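Local structure of cysteine desulfurase (Stenotrophomonas maltophilia, 6WCI) at residues T114-N119 with P268-G273; I136-M141 with A145-W150; L188-V193 with T199-R204; E205-A210 with A233-D238. The protein probably removes sulfur from L-cysteine with the help of pyridoxal 5'-phosphate, yielding L-alanine and a sulfur carrier charged with the sulfur. All blocks are in the same frame, centred on the assembly; numbering follows the deposited sequence.

Interaction 1 of 4, residues T114-N119 with P268-G273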
loop_
_atom_site.group_PDB
_atom_site.type_symbol
_atom_site.label_atom_id
_atom_site.label_comp_id
_atom_site.label_asym_id
_atom_site.label_seq_id
_atom_site.Cartn_x
_atom_site.Cartn_y
_atom_site.Cartn_z
ATOM N N THR B 114 -8.104 -2.245 -4.988
ATOM C CA THR B 114 -9.200 -3.209 -4.977
ATOM C C THR B 114 -8.720 -4.575 -4.523
ATOM O O THR B 114 -9.402 -5.258 -3.747
ATOM C CB THR B 114 -9.819 -3.315 -6.371
ATOM O OG1 THR B 114 -10.710 -2.215 -6.587
ATOM C CG2 THR B 114 -10.582 -4.636 -6.536
ATOM N N THR B 115 -7.552 -4.992 -5.011
ATOM C CA THR B 115 -7.053 -6.328 -4.715
ATOM C C THR B 115 -6.973 -6.554 -3.209
ATOM O O THR B 115 -7.459 -7.567 -2.692
ATOM C CB THR B 115 -5.686 -6.517 -5.370
ATOM O OG1 THR B 115 -5.794 -6.286 -6.776
ATOM C CG2 THR B 115 -5.180 -7.927 -5.122
ATOM N N PHE B 116 -6.388 -5.594 -2.481
ATOM C CA PHE B 116 -6.333 -5.718 -1.028
ATOM C C PHE B 116 -7.729 -5.704 -0.422
ATOM O O PHE B 116 -8.028 -6.494 0.486
ATOM C CB PHE B 116 -5.481 -4.599 -0.421
ATOM C CG PHE B 116 -5.208 -4.783 1.053
ATOM C CD1 PHE B 116 -6.201 -4.572 1.993
ATOM C CD2 PHE B 116 -3.959 -5.182 1.493
ATOM C CE1 PHE B 116 -5.961 -4.766 3.342
ATOM C CE2 PHE B 116 -3.707 -5.364 2.844
ATOM C CZ PHE B 116 -4.708 -5.159 3.769
ATOM N N ALA B 117 -8.583 -4.787 -0.880
ATOM C CA ALA B 117 -9.958 -4.717 -0.387
ATOM C C ALA B 117 -10.660 -6.075 -0.445
ATOM O O ALA B 117 -11.312 -6.489 0.520
ATOM C CB ALA B 117 -10.746 -3.681 -1.195
ATOM N N ILE B 118 -10.558 -6.778 -1.579
ATOM C CA ILE B 118 -11.262 -8.053 -1.706
ATOM C C ILE B 118 -10.614 -9.112 -0.817
ATOM O O ILE B 118 -11.304 -9.900 -0.165
ATOM C CB ILE B 118 -11.331 -8.496 -3.182
ATOM C CG1 ILE B 118 -12.223 -7.543 -3.986
ATOM C CG2 ILE B 118 -11.879 -9.920 -3.305
ATOM C CD1 ILE B 118 -12.340 -7.901 -5.483
ATOM N N ASN B 119 -9.283 -9.123 -0.744
ATOM C CA ASN B 119 -8.592 -10.102 0.095
ATOM C C ASN B 119 -8.946 -9.929 1.568
ATOM O O ASN B 119 -8.986 -10.911 2.326
ATOM C CB ASN B 119 -7.079 -9.985 -0.112
ATOM C CG ASN B 119 -6.592 -10.756 -1.319
ATOM O OD1 ASN B 119 -6.293 -11.952 -1.228
ATOM N ND2 ASN B 119 -6.483 -10.071 -2.458
ATOM N N PRO B 268 -9.787 -8.849 13.052
ATOM C CA PRO B 268 -8.763 -8.075 12.346
ATOM C C PRO B 268 -8.002 -8.950 11.367
ATOM O O PRO B 268 -7.926 -10.174 11.516
ATOM C CB PRO B 268 -7.853 -7.559 13.468
ATOM C CG PRO B 268 -8.238 -8.292 14.705
ATOM C CD PRO B 268 -9.639 -8.786 14.517
ATOM N N PHE B 269 -7.469 -8.303 10.331
ATOM C CA PHE B 269 -6.688 -8.987 9.310
ATOM C C PHE B 269 -5.205 -8.722 9.556
ATOM O O PHE B 269 -4.518 -9.545 10.164
ATOM C CB PHE B 269 -7.116 -8.526 7.905
ATOM C CG PHE B 269 -6.409 -9.239 6.792
ATOM C CD1 PHE B 269 -5.947 -10.532 6.969
ATOM C CD2 PHE B 269 -6.184 -8.611 5.582
ATOM C CE1 PHE B 269 -5.281 -11.185 5.955
ATOM C CE2 PHE B 269 -5.519 -9.261 4.561
ATOM C CZ PHE B 269 -5.070 -10.552 4.748
ATOM N N LEU B 270 -4.690 -7.590 9.097
ATOM C CA LEU B 270 -3.314 -7.238 9.430
ATOM C C LEU B 270 -3.254 -6.691 10.852
ATOM O O LEU B 270 -4.124 -5.924 11.278
ATOM C CB LEU B 270 -2.745 -6.220 8.444
ATOM C CG LEU B 270 -2.039 -6.759 7.181
ATOM C CD1 LEU B 270 -2.855 -7.802 6.480
ATOM C CD2 LEU B 270 -1.660 -5.645 6.208
ATOM N N GLY B 271 -2.224 -7.103 11.584
ATOM C CA GLY B 271 -1.983 -6.629 12.937
ATOM C C GLY B 271 -0.798 -5.682 12.989
ATOM O O GLY B 271 0.159 -5.817 12.222
ATOM N N GLY B 272 -0.864 -4.721 13.900
ATOM C CA GLY B 272 0.215 -3.769 14.057
ATOM C C GLY B 272 -0.295 -2.526 14.764
ATOM O O GLY B 272 -1.368 -2.539 15.371
ATOM N N GLY B 273 0.493 -1.458 14.654
ATOM C CA GLY B 273 0.080 -0.165 15.167
ATOM C C GLY B 273 -1.151 0.362 14.455
ATOM O O GLY B 273 -1.567 -0.119 13.401
#
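Phe-116 and Leu-270 approach from opposite directions and meet where the ring presents its rim: the methyl CD2 of Leu-270 lies in the ring plane, 3.9 Å from Phe-116 CZ. The phenyl group gets there because its CG stands anti to the backbone N (chi1 -171°), which carries the ring out from helix 114-126 toward the loop 268-273. Phe-269 comes in at a slant, its CD2 4.2 Å from Phe-116 CZ, and this is apolar packing without a stack. Within the loop, Leu-270 CD1 sits over one face of the Phe-269 ring, so the leucine uses one methyl for each phenylalanine. A stack forms between Phe-269 and Tyr-123 of helix 114-126 in the same chain. On the helix, Asn-119 turns its amide back to Thr-115 O, with ND2 at 2.7 Å and a nearly straight bond (168°); ND2 and the backbone N of Asn-119 reach that oxygen from opposite faces of its plane. Asn-119 OD1 accepts from Gly-271 N of the second subunit, and Thr-115 OG1 bonds the cofactor phosphate at position 246. Mainly apolar packing joins the two segments within the chain, while Asn-119 OD1 and Thr-115 OG1 reach the second subunit and the cofactor.

Interaction 2 of 4, residues I136-M141 with A145-W150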
loop_
_atom_site.group_PDB
_atom_site.type_symbol
_atom_site.label_atom_id
_atom_site.label_comp_id
_atom_site.label_asym_id
_atom_site.label_seq_id
_atom_site.Cartn_x
_atom_site.Cartn_y
_atom_site.Cartn_z
ATOM N N ILE B 136 -19.195 -20.738 -3.097
ATOM C CA ILE B 136 -18.900 -19.363 -3.477
ATOM C C ILE B 136 -19.248 -19.227 -4.954
ATOM O O ILE B 136 -18.743 -19.981 -5.796
ATOM C CB ILE B 136 -17.426 -19.009 -3.231
ATOM C CG1 ILE B 136 -17.038 -19.242 -1.764
ATOM C CG2 ILE B 136 -17.132 -17.563 -3.664
ATOM C CD1 ILE B 136 -15.550 -19.116 -1.509
ATOM N N LEU B 137 -20.116 -18.282 -5.272
ATOM C CA LEU B 137 -20.581 -18.096 -6.643
ATOM C C LEU B 137 -19.848 -16.890 -7.220
ATOM O O LEU B 137 -19.875 -15.806 -6.626
ATOM C CB LEU B 137 -22.098 -17.907 -6.678
ATOM C CG LEU B 137 -22.763 -17.866 -8.057
ATOM C CD1 LEU B 137 -22.548 -19.179 -8.783
ATOM C CD2 LEU B 137 -24.248 -17.559 -7.937
ATOM N N ILE B 138 -19.160 -17.095 -8.344
ATOM C CA ILE B 138 -18.312 -16.085 -8.978
ATOM C C ILE B 138 -18.719 -15.984 -10.438
ATOM O O ILE B 138 -18.857 -17.015 -11.104
ATOM C CB ILE B 138 -16.818 -16.457 -8.888
ATOM C CG1 ILE B 138 -16.437 -16.857 -7.450
ATOM C CG2 ILE B 138 -15.939 -15.334 -9.456
ATOM C CD1 ILE B 138 -15.004 -17.334 -7.320
ATOM N N THR B 139 -18.881 -14.763 -10.952
ATOM C CA THR B 139 -19.327 -14.639 -12.341
ATOM C C THR B 139 -18.183 -14.908 -13.311
ATOM O O THR B 139 -17.006 -14.696 -13.003
ATOM C CB THR B 139 -19.912 -13.258 -12.648
ATOM O OG1 THR B 139 -18.887 -12.409 -13.180
ATOM C CG2 THR B 139 -20.509 -12.624 -11.417
ATOM N N ARG B 140 -18.558 -15.372 -14.506
ATOM C CA ARG B 140 -17.619 -15.656 -15.584
ATOM C C ARG B 140 -16.762 -14.451 -15.971
ATOM O O ARG B 140 -15.662 -14.634 -16.506
ATOM C CB ARG B 140 -18.416 -16.157 -16.799
ATOM C CG ARG B 140 -17.632 -16.356 -18.075
ATOM C CD ARG B 140 -16.567 -17.418 -17.911
ATOM N NE ARG B 140 -17.136 -18.718 -17.571
ATOM C CZ ARG B 140 -16.428 -19.838 -17.521
ATOM N NH1 ARG B 140 -15.128 -19.810 -17.798
ATOM N NH2 ARG B 140 -17.012 -20.979 -17.188
ATOM N N MET B 141 -17.224 -13.229 -15.705
ATOM C CA MET B 141 -16.564 -12.028 -16.198
ATOM C C MET B 141 -15.719 -11.334 -15.142
ATOM O O MET B 141 -15.214 -10.236 -15.402
ATOM C CB MET B 141 -17.599 -11.047 -16.756
ATOM C CG MET B 141 -18.430 -10.348 -15.692
ATOM S SD MET B 141 -19.524 -9.082 -16.385
ATOM C CE MET B 141 -20.515 -10.038 -17.538
ATOM N N ALA B 145 -8.772 -10.263 -9.482
ATOM C CA ALA B 145 -8.914 -9.729 -8.132
ATOM C C ALA B 145 -10.142 -10.293 -7.429
ATOM O O ALA B 145 -10.149 -10.419 -6.204
ATOM C CB ALA B 145 -8.999 -8.208 -8.171
ATOM N N ASN B 146 -11.195 -10.625 -8.178
ATOM C CA ASN B 146 -12.408 -11.163 -7.575
ATOM C C ASN B 146 -12.564 -12.653 -7.845
ATOM O O ASN B 146 -13.683 -13.173 -7.813
ATOM C CB ASN B 146 -13.631 -10.390 -8.062
ATOM C CG ASN B 146 -14.695 -10.249 -6.990
ATOM O OD1 ASN B 146 -14.453 -10.521 -5.798
ATOM N ND2 ASN B 146 -15.881 -9.825 -7.399
ATOM N N ILE B 147 -11.458 -13.353 -8.100
ATOM C CA ILE B 147 -11.475 -14.800 -8.286
ATOM C C ILE B 147 -10.466 -15.442 -7.346
ATOM O O ILE B 147 -10.820 -16.288 -6.524
ATOM C CB ILE B 147 -11.159 -15.190 -9.738
ATOM C CG1 ILE B 147 -12.230 -14.651 -10.689
ATOM C CG2 ILE B 147 -10.983 -16.702 -9.845
ATOM C CD1 ILE B 147 -11.901 -14.819 -12.178
ATOM N N VAL B 148 -9.197 -15.044 -7.484
ATOM C CA VAL B 148 -8.118 -15.731 -6.769
ATOM C C VAL B 148 -8.296 -15.711 -5.257
ATOM O O VAL B 148 -8.064 -16.750 -4.621
ATOM C CB VAL B 148 -6.760 -15.181 -7.214
ATOM C CG1 VAL B 148 -5.632 -15.963 -6.586
ATOM C CG2 VAL B 148 -6.673 -15.206 -8.740
ATOM N N PRO B 149 -8.679 -14.598 -4.608
ATOM C CA PRO B 149 -8.928 -14.686 -3.161
ATOM C C PRO B 149 -9.911 -15.781 -2.805
ATOM O O PRO B 149 -9.705 -16.488 -1.811
ATOM C CB PRO B 149 -9.465 -13.292 -2.811
ATOM C CG PRO B 149 -8.854 -12.401 -3.852
ATOM C CD PRO B 149 -8.910 -13.231 -5.107
ATOM N N TRP B 150 -10.951 -15.981 -3.621
ATOM C CA TRP B 150 -11.931 -16.999 -3.268
ATOM C C TRP B 150 -11.379 -18.400 -3.512
ATOM O O TRP B 150 -11.764 -19.345 -2.817
ATOM C CB TRP B 150 -13.232 -16.752 -4.033
ATOM C CG TRP B 150 -13.636 -15.313 -3.954
ATOM C CD1 TRP B 150 -13.678 -14.410 -4.982
ATOM C CD2 TRP B 150 -13.998 -14.588 -2.766
ATOM N NE1 TRP B 150 -14.062 -13.174 -4.513
ATOM C CE2 TRP B 150 -14.264 -13.255 -3.158
ATOM C CE3 TRP B 150 -14.127 -14.940 -1.411
ATOM C CZ2 TRP B 150 -14.660 -12.275 -2.251
ATOM C CZ3 TRP B 150 -14.522 -13.967 -0.510
ATOM C CH2 TRP B 150 -14.774 -12.640 -0.934
#
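The beta-alpha-beta unit made of strand 135-139, helix 148-157 and strand 160-164 supplies this contact, in which the strand packs against the start of the helix that follows it. Such a crossover is a basic building step of the large domain of fold-type I pyridoxal-phosphate enzymes, and here Ile-136 and Ile-138, two residues apart on the strand, turn toward the same helical residue, Trp-150. Ile-138 extends its CD1 to 3.8 Å from Trp-150 CB. Its other branch, CG2, is anti to the backbone N and faces the turn before the helix, lying 3.5 Å from Asn-146 O and 4.0 Å from Ile-147 CG1. Ile-136 crosses the tryptophan side chain at about a right angle, with CG2 4.0 Å from Trp-150 CB. The isoleucine methyls therefore gather at the root of the indole, while the indole itself packs on helix 114-126 and strand 185-191. Phe-281 of the second subunit packs on Ile-138 and Ile-147. Asn-146 is held at both ends of its amide: ND2 bonds Glu-142, and OD1 receives the indole N-H. That last bond runs from Trp-150 NE1 to Asn-146 OD1 over 3.0 Å at 168°; the oxygen lies in the indole plane, whereas the nitrogen stands above the plane of the amide carbonyl, 48° out of it.

Interaction 3 of 4, residues L188-V193 with T199-R204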
loop_
_atom_site.group_PDB
_atom_site.type_symbol
_atom_site.label_atom_id
_atom_site.label_comp_id
_atom_site.label_asym_id
_atom_site.label_seq_id
_atom_site.Cartn_x
_atom_site.Cartn_y
_atom_site.Cartn_z
ATOM N N LEU B 188 -21.392 -14.282 -3.191
ATOM C CA LEU B 188 -21.428 -14.000 -4.628
ATOM C C LEU B 188 -20.422 -12.908 -4.944
ATOM O O LEU B 188 -20.503 -11.809 -4.384
ATOM C CB LEU B 188 -22.824 -13.567 -5.080
ATOM C CG LEU B 188 -22.946 -12.967 -6.486
ATOM C CD1 LEU B 188 -22.623 -13.990 -7.563
ATOM C CD2 LEU B 188 -24.332 -12.396 -6.683
ATOM N N ALA B 189 -19.471 -13.214 -5.828
ATOM C CA ALA B 189 -18.478 -12.249 -6.294
ATOM C C ALA B 189 -18.904 -11.767 -7.673
ATOM O O ALA B 189 -18.810 -12.510 -8.655
ATOM C CB ALA B 189 -17.074 -12.856 -6.329
ATOM N N VAL B 190 -19.359 -10.520 -7.750
ATOM C CA VAL B 190 -19.943 -9.982 -8.972
ATOM C C VAL B 190 -19.357 -8.600 -9.235
ATOM O O VAL B 190 -19.332 -7.746 -8.342
ATOM C CB VAL B 190 -21.483 -9.926 -8.886
ATOM C CG1 VAL B 190 -21.936 -9.233 -7.592
ATOM C CG2 VAL B 190 -22.070 -9.240 -10.120
ATOM N N THR B 191 -18.886 -8.380 -10.459
ATOM C CA THR B 191 -18.329 -7.083 -10.803
ATOM C C THR B 191 -19.433 -6.085 -11.134
ATOM O O THR B 191 -20.508 -6.442 -11.627
ATOM C CB THR B 191 -17.361 -7.191 -11.980
ATOM O OG1 THR B 191 -16.709 -5.932 -12.158
ATOM C CG2 THR B 191 -18.094 -7.543 -13.265
ATOM N N HIS B 192 -19.168 -4.817 -10.818
ATOM C CA HIS B 192 -20.102 -3.769 -11.197
ATOM C C HIS B 192 -19.928 -3.434 -12.667
ATOM O O HIS B 192 -20.910 -3.362 -13.420
ATOM C CB HIS B 192 -19.899 -2.535 -10.323
ATOM C CG HIS B 192 -20.992 -1.521 -10.432
ATOM N ND1 HIS B 192 -21.075 -0.428 -9.597
ATOM C CD2 HIS B 192 -22.041 -1.426 -11.286
ATOM C CE1 HIS B 192 -22.135 0.288 -9.922
ATOM N NE2 HIS B 192 -22.740 -0.296 -10.942
ATOM N N VAL B 193 -18.679 -3.285 -13.098
ATOM C CA VAL B 193 -18.349 -3.015 -14.493
ATOM C C VAL B 193 -17.166 -3.886 -14.895
ATOM O O VAL B 193 -16.144 -3.913 -14.201
ATOM C CB VAL B 193 -18.034 -1.529 -14.730
ATOM C CG1 VAL B 193 -17.678 -1.291 -16.192
ATOM C CG2 VAL B 193 -19.223 -0.672 -14.331
ATOM N N THR B 199 -19.349 -4.240 -19.679
ATOM C CA THR B 199 -20.725 -4.444 -19.249
ATOM C C THR B 199 -20.975 -3.799 -17.893
ATOM O O THR B 199 -20.144 -3.873 -16.987
ATOM C CB THR B 199 -21.036 -5.947 -19.175
ATOM O OG1 THR B 199 -20.960 -6.531 -20.484
ATOM C CG2 THR B 199 -22.422 -6.182 -18.612
ATOM N N VAL B 200 -22.114 -3.127 -17.769
ATOM C CA VAL B 200 -22.595 -2.627 -16.489
ATOM C C VAL B 200 -23.624 -3.618 -15.965
ATOM O O VAL B 200 -24.662 -3.838 -16.600
ATOM C CB VAL B 200 -23.201 -1.222 -16.623
ATOM C CG1 VAL B 200 -23.754 -0.772 -15.276
ATOM C CG2 VAL B 200 -22.158 -0.221 -17.164
ATOM N N ASN B 201 -23.336 -4.226 -14.803
ATOM C CA ASN B 201 -24.279 -5.210 -14.300
ATOM C C ASN B 201 -25.327 -4.549 -13.408
ATOM O O ASN B 201 -25.043 -3.553 -12.743
ATOM C CB ASN B 201 -23.547 -6.300 -13.513
ATOM C CG ASN B 201 -22.805 -7.269 -14.412
ATOM O OD1 ASN B 201 -23.202 -7.500 -15.566
ATOM N ND2 ASN B 201 -21.722 -7.843 -13.898
ATOM N N PRO B 202 -26.553 -5.072 -13.383
ATOM C CA PRO B 202 -27.562 -4.538 -12.454
ATOM C C PRO B 202 -27.298 -4.968 -11.020
ATOM O O PRO B 202 -28.006 -5.819 -10.475
ATOM C CB PRO B 202 -28.877 -5.118 -12.992
ATOM C CG PRO B 202 -28.472 -6.356 -13.728
ATOM C CD PRO B 202 -27.105 -6.096 -14.291
ATOM N N VAL B 203 -26.284 -4.374 -10.390
ATOM C CA VAL B 203 -25.883 -4.842 -9.070
ATOM C C VAL B 203 -27.002 -4.639 -8.055
ATOM O O VAL B 203 -27.169 -5.453 -7.138
ATOM C CB VAL B 203 -24.568 -4.157 -8.637
ATOM C CG1 VAL B 203 -23.419 -4.636 -9.510
ATOM C CG2 VAL B 203 -24.692 -2.652 -8.707
ATOM N N ARG B 204 -27.800 -3.578 -8.207
ATOM C CA ARG B 204 -28.888 -3.335 -7.263
ATOM C C ARG B 204 -29.900 -4.475 -7.282
ATOM O O ARG B 204 -30.243 -5.036 -6.232
ATOM C CB ARG B 204 -29.557 -2.002 -7.581
ATOM C CG ARG B 204 -30.538 -1.508 -6.537
ATOM C CD ARG B 204 -31.374 -0.376 -7.126
ATOM N NE ARG B 204 -31.341 0.823 -6.295
ATOM C CZ ARG B 204 -32.339 1.222 -5.515
ATOM N NH1 ARG B 204 -33.464 0.522 -5.460
ATOM N NH2 ARG B 204 -32.215 2.327 -4.792
#
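Thr-199 offers its carbonyl oxygen to Val-193, whose CA lies 3.2 Å from Thr-199 O in a CA-H...O contact. Val-200 comes next and forms a single beta bridge with Val-193; the two valines lie side by side and point the same way, CG2 of Val-193 being 4.1 Å from CG2 of Val-200. Asn-201 supplies the backbone bond of this bridge: its N reaches His-192 O at 2.9 Å and 173°. Its side chain adds a second, more bent bond from ND2 to Thr-191 O, 2.9 Å and 151°, so one residue ties down two successive carbonyls. The asparagine's CG stands beside its own backbone N (chi1 -75°), which swings the amide back along the strand toward Thr-191. This joins the end of strand 185-191 to the start of helix 203-212, the first connection of a beta-alpha-beta unit completed by strand 216-220. Pro-202 centres an inverse gamma turn and occupies the N-cap position, turning the chain into the helix. Val-203 then brings CG2 over one face of the His-192 ring, a CH-pi contact 3.9 Å from the ring centroid, while His-192 ND1 is bonded to Tyr-240 OH.

Interaction 4 of 4, residues E205-A210 with A233-D238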
loop_
_atom_site.group_PDB
_atom_site.type_symbol
_atom_site.label_atom_id
_atom_site.label_comp_id
_atom_site.label_asym_id
_atom_site.label_seq_id
_atom_site.Cartn_x
_atom_site.Cartn_y
_atom_site.Cartn_z
ATOM N N GLU B 205 -30.378 -4.847 -8.474
ATOM C CA GLU B 205 -31.270 -5.998 -8.589
ATOM C C GLU B 205 -30.618 -7.262 -8.033
ATOM O O GLU B 205 -31.213 -7.978 -7.221
ATOM C CB GLU B 205 -31.687 -6.194 -10.053
ATOM N N ILE B 206 -29.371 -7.524 -8.433
ATOM C CA ILE B 206 -28.670 -8.740 -8.024
ATOM C C ILE B 206 -28.532 -8.806 -6.506
ATOM O O ILE B 206 -28.817 -9.835 -5.886
ATOM C CB ILE B 206 -27.300 -8.813 -8.718
ATOM C CG1 ILE B 206 -27.488 -9.137 -10.202
ATOM C CG2 ILE B 206 -26.398 -9.832 -8.035
ATOM C CD1 ILE B 206 -26.379 -8.598 -11.083
ATOM N N CYS B 207 -28.083 -7.714 -5.883
ATOM C CA CYS B 207 -27.867 -7.736 -4.445
ATOM C C CYS B 207 -29.165 -7.869 -3.672
ATOM O O CYS B 207 -29.182 -8.485 -2.603
ATOM C CB CYS B 207 -27.117 -6.484 -4.008
ATOM S SG CYS B 207 -25.432 -6.486 -4.581
ATOM N N ARG B 208 -30.255 -7.295 -4.179
ATOM C CA ARG B 208 -31.540 -7.484 -3.520
ATOM C C ARG B 208 -31.954 -8.949 -3.551
ATOM O O ARG B 208 -32.480 -9.476 -2.566
ATOM C CB ARG B 208 -32.614 -6.615 -4.176
ATOM C CG ARG B 208 -34.014 -6.883 -3.645
ATOM C CD ARG B 208 -35.089 -6.322 -4.551
ATOM N NE ARG B 208 -35.030 -6.892 -5.897
ATOM C CZ ARG B 208 -34.766 -6.187 -6.995
ATOM N NH1 ARG B 208 -34.549 -4.880 -6.910
ATOM N NH2 ARG B 208 -34.728 -6.784 -8.179
ATOM N N GLU B 209 -31.730 -9.622 -4.683
ATOM C CA GLU B 209 -32.100 -11.028 -4.786
ATOM C C GLU B 209 -31.136 -11.898 -3.990
ATOM O O GLU B 209 -31.544 -12.898 -3.392
ATOM C CB GLU B 209 -32.137 -11.451 -6.254
ATOM C CG GLU B 209 -32.627 -12.859 -6.492
ATOM C CD GLU B 209 -34.050 -13.087 -6.005
ATOM O OE1 GLU B 209 -34.904 -12.195 -6.203
ATOM O OE2 GLU B 209 -34.302 -14.162 -5.413
ATOM N N ALA B 210 -29.857 -11.524 -3.954
ATOM C CA ALA B 210 -28.913 -12.266 -3.131
ATOM C C ALA B 210 -29.285 -12.159 -1.655
ATOM O O ALA B 210 -29.366 -13.169 -0.949
ATOM C CB ALA B 210 -27.490 -11.761 -3.374
ATOM N N ALA B 233 -24.361 3.007 -1.159
ATOM C CA ALA B 233 -25.315 2.596 -0.132
ATOM C C ALA B 233 -26.620 2.125 -0.751
ATOM O O ALA B 233 -27.242 1.181 -0.253
ATOM C CB ALA B 233 -25.576 3.739 0.845
ATOM N N ALA B 234 -27.047 2.769 -1.838
ATOM C CA ALA B 234 -28.285 2.388 -2.502
ATOM C C ALA B 234 -28.160 1.080 -3.266
ATOM O O ALA B 234 -29.177 0.562 -3.742
ATOM C CB ALA B 234 -28.739 3.502 -3.451
ATOM N N ILE B 235 -26.951 0.544 -3.414
ATOM C CA ILE B 235 -26.819 -0.739 -4.092
ATOM C C ILE B 235 -27.369 -1.856 -3.214
ATOM O O ILE B 235 -27.989 -2.800 -3.708
ATOM C CB ILE B 235 -25.353 -0.992 -4.492
ATOM C CG1 ILE B 235 -24.866 0.091 -5.460
ATOM C CG2 ILE B 235 -25.209 -2.354 -5.151
ATOM C CD1 ILE B 235 -23.473 -0.162 -6.007
ATOM N N GLY B 236 -27.172 -1.760 -1.901
ATOM C CA GLY B 236 -27.629 -2.808 -1.014
ATOM C C GLY B 236 -26.729 -4.020 -0.980
ATOM O O GLY B 236 -27.200 -5.124 -0.690
ATOM N N CYS B 237 -25.448 -3.852 -1.289
ATOM C CA CYS B 237 -24.488 -4.940 -1.217
ATOM C C CYS B 237 -23.901 -5.017 0.192
ATOM O O CYS B 237 -24.104 -4.125 1.017
ATOM C CB CYS B 237 -23.385 -4.749 -2.260
ATOM S SG CYS B 237 -22.452 -3.178 -2.123
ATOM N N ASP B 238 -23.176 -6.106 0.470
ATOM C CA ASP B 238 -22.487 -6.242 1.755
ATOM C C ASP B 238 -21.081 -5.641 1.761
ATOM O O ASP B 238 -20.600 -5.222 2.823
ATOM C CB ASP B 238 -22.398 -7.717 2.150
ATOM C CG ASP B 238 -23.761 -8.352 2.301
ATOM O OD1 ASP B 238 -24.416 -8.093 3.335
ATOM O OD2 ASP B 238 -24.187 -9.070 1.361
HETATM O O HOH W 1 -26.616 -8.363 -1.275
#
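Helix 203-212 meets the short, weakly bonded helix 232-235 and the loop that leaves it, and Cys-207 carries the contact from the first side. Its CB points toward the loop and lies 3.6 Å from Gly-236 O and 3.8 Å from Ile-235 O, so that the methylene rests against two successive carbonyl oxygens. The sulfur goes further: Cys-207 SG is 3.5 Å from Cys-237 CB. It meets the methylene of Cys-237 rather than its sulfur; Cys-207 SG to Cys-237 SG is 5.1 Å, so no disulfide links the two. Ile-235 adds a looser touch beside it, its CG2, the branch anti to the backbone N, 4.2 Å from Cys-207 SG.

Gly-236 is the first residue beyond the short helix to leave helical angles. Its positive phi (79°) turns the chain out of that helix and toward strand 239-243, the next strand of the seven-stranded sheet of this fold-type I enzyme, a member of the class-V aminotransferase family. The contact thus packs the helix of one beta-alpha-beta unit against the approach to a later strand, and Thr-217 of strand 216-220 touches both cysteines from the sheet.

A water lies between the two backbones, 2.9 Å from Cys-207 O and, in a weak bond, 3.3 Å from Gly-236 O; with other acceptors close by, it probably does not serve them all at once. Gly-236 O also accepts from Arg-211 NH2, and the same arginine forms a salt bridge through NH1 to Asp-238 OD1.

In the fold
Along the chain, interactions 2, 3 and 4 follow one another in series, all nested inside the long loop closed by interaction 1. Interactions 2 and 3 have centres about 12 Å apart and share the seven-stranded sheet, where strands 135-139 and 185-191 are neighbours joined by probable backbone hydrogen bonds. Interactions 3 and 4, with centres about 10 Å apart, both use helix 203-212, and Val-203 packs on Ile-235 between them. The centres of interactions 1 and 2 are about 18 Å apart, yet Ile-118 touches Asn-146 and Trp-150. Both also touch the second subunit, whereas 3 and 4 do not, so these two link the fold to the dimer interface and the last two pack elements of a single subunit.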